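Local coordinates for protein response regulator receiver modulated diguanylate cyclase with PAS/PAC sensor (Desulfovibrio desulfuricans subsp. desulfuricans, PDB 3CG0) that probably receives a phosphoryl signal through its receiver domain, the part in this structure, to regulate the diguanylate cyclase activity of the full-length protein, at residues C[107-110]-C[111-115]. Sequence-based numbering, arbitrary orientation.
Sequences GYLA and KPVAA
A chi1 of 179° sets V113 CG1 opposite the backbone N, beside the carbonyl carbon, and CG2 beside the N; L109, with chi1 -106°, places CG against V113 CG1, and its CD2 lies a little farther off. The pair packs across the turn between the edge strand 107-110 and helix 115-132 in the CheY-like receiver fold, where a lysine and a cis-proline follow the last strand. The two side chains cross at about a right angle: CG1 of V113 rests 3.8 Å from L109 CG and 4.1 Å from L109 CD2, while V113 CG2 reaches L109 CB at 4.2 Å. L118 of the helix touches both residues, so the contact continues the hydrophobic seam between sheet and helix, and M124 of the second subunit also packs on L109. The cis peptide bond between K111 and P112 lies in the bend between A110 and V113. The bond from CA to CB of K111 points away from the strand segment, yet CB stays 3.7 Å from A110 C; the chain beyond is bent at chi2, chi3 and chi4, and NZ makes long, weak ion pairs with D61, the predicted phosphorylation site, and E16. Inside the turn, V113 CG2 lies 3.8 Å from A110 O, and this oxygen stands 3.2 Å from P112 O, two carbonyl acceptors close together but not bonded.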
ATOM      1  N   GLY C 107      20.453   1.634  14.348  1.00 45.33           N
ATOM      2  CA  GLY C 107      20.437   2.145  15.709  1.00 38.75           C
ATOM      3  C   GLY C 107      21.684   1.702  16.448  1.00 42.11           C
ATOM      4  O   GLY C 107      22.633   1.210  15.828  1.00 34.21           O
ATOM      5  N   TYR C 108      21.659   1.888  17.770  1.00 40.85           N
ATOM      6  CA  TYR C 108      22.753   1.547  18.665  1.00 42.19           C
ATOM      7  C   TYR C 108      22.179   0.831  19.878  1.00 44.23           C
ATOM      8  O   TYR C 108      21.208   1.287  20.482  1.00 40.15           O
ATOM      9  CB  TYR C 108      23.505   2.812  19.114  1.00 45.74           C
ATOM     10  CG  TYR C 108      24.045   3.657  17.974  1.00 43.22           C
ATOM     11  CD1 TYR C 108      25.354   3.505  17.531  1.00 44.50           C
ATOM     12  CD2 TYR C 108      23.244   4.612  17.347  1.00 51.81           C
ATOM     13  CE1 TYR C 108      25.841   4.266  16.489  1.00 48.10           C
ATOM     14  CE2 TYR C 108      23.722   5.368  16.302  1.00 47.04           C
ATOM     15  CZ  TYR C 108      25.023   5.195  15.881  1.00 43.77           C
ATOM     16  OH  TYR C 108      25.506   5.957  14.850  1.00 52.80           O
ATOM     17  N   LEU C 109      22.764  -0.311  20.212  1.00 46.62           N
ATOM     18  CA  LEU C 109      22.346  -1.101  21.373  1.00 51.04           C
ATOM     19  C   LEU C 109      23.451  -1.138  22.418  1.00 53.17           C
ATOM     20  O   LEU C 109      24.540  -1.646  22.149  1.00 55.37           O
ATOM     21  CB  LEU C 109      21.964  -2.526  20.947  1.00 48.88           C
ATOM     22  CG  LEU C 109      20.480  -2.928  20.908  1.00 48.70           C
ATOM     23  CD1 LEU C 109      19.513  -1.755  20.850  1.00 35.26           C
ATOM     24  CD2 LEU C 109      20.224  -3.881  19.763  1.00 40.41           C
ATOM     25  N   ALA C 110      23.170  -0.586  23.597  1.00 56.59           N
ATOM     26  CA  ALA C 110      24.148  -0.536  24.677  1.00 60.73           C
ATOM     27  C   ALA C 110      24.154  -1.830  25.478  1.00 65.06           C
ATOM     28  O   ALA C 110      23.102  -2.304  25.904  1.00 70.94           O
ATOM     29  CB  ALA C 110      23.880   0.656  25.581  1.00 64.57           C
ATOM     30  N   LYS C 111      25.340  -2.404  25.670  1.00 69.14           N
ATOM     31  CA  LYS C 111      25.476  -3.640  26.442  1.00 74.83           C
ATOM     32  C   LYS C 111      25.487  -3.350  27.953  1.00 79.09           C
ATOM     33  O   LYS C 111      26.064  -2.342  28.377  1.00 80.54           O
ATOM     34  CB  LYS C 111      26.699  -4.461  25.987  1.00 74.34           C
ATOM     35  CG  LYS C 111      28.048  -3.747  26.048  1.00 74.54           C
ATOM     36  CD  LYS C 111      28.831  -3.934  24.748  1.00 72.37           C
ATOM     37  CE  LYS C 111      29.510  -5.287  24.642  1.00 72.08           C
ATOM     38  NZ  LYS C 111      30.966  -5.163  24.883  1.00 73.37           N
ATOM     39  N   PRO C 112      24.831  -4.210  28.771  1.00 81.69           N
ATOM     40  CA  PRO C 112      24.074  -5.432  28.445  1.00 79.99           C
ATOM     41  C   PRO C 112      22.767  -5.146  27.709  1.00 76.94           C
ATOM     42  O   PRO C 112      21.955  -4.328  28.156  1.00 77.03           O
ATOM     43  CB  PRO C 112      23.786  -6.057  29.820  1.00 80.77           C
ATOM     44  CG  PRO C 112      24.689  -5.341  30.782  1.00 84.52           C
ATOM     45  CD  PRO C 112      24.836  -3.966  30.223  1.00 83.14           C
ATOM     46  N   VAL C 113      22.603  -5.817  26.573  1.00 71.39           N
ATOM     47  CA  VAL C 113      21.481  -5.606  25.675  1.00 61.69           C
ATOM     48  C   VAL C 113      20.256  -6.323  26.229  1.00 63.27           C
ATOM     49  O   VAL C 113      20.326  -7.511  26.548  1.00 61.68           O
ATOM     50  CB  VAL C 113      21.814  -6.127  24.243  1.00 62.06           C
ATOM     51  CG1 VAL C 113      20.638  -5.938  23.291  1.00 54.98           C
ATOM     52  CG2 VAL C 113      23.071  -5.444  23.692  1.00 47.83           C
ATOM     53  N   ALA C 114      19.150  -5.593  26.365  1.00 58.11           N
ATOM     54  CA  ALA C 114      17.863  -6.208  26.670  1.00 59.67           C
ATOM     55  C   ALA C 114      17.365  -6.970  25.447  1.00 56.60           C
ATOM     56  O   ALA C 114      17.420  -6.460  24.326  1.00 61.48           O
ATOM     57  CB  ALA C 114      16.853  -5.150  27.098  1.00 60.21           C
ATOM     58  N   ALA C 115      16.892  -8.191  25.667  1.00 56.98           N
ATOM     59  CA  ALA C 115      16.423  -9.052  24.581  1.00 56.72           C
ATOM     60  C   ALA C 115      15.240  -8.480  23.798  1.00 55.55           C
ATOM     61  O   ALA C 115      15.182  -8.626  22.581  1.00 55.78           O
ATOM     62  CB  ALA C 115      16.078 -10.435  25.108  1.00 55.55           C
TER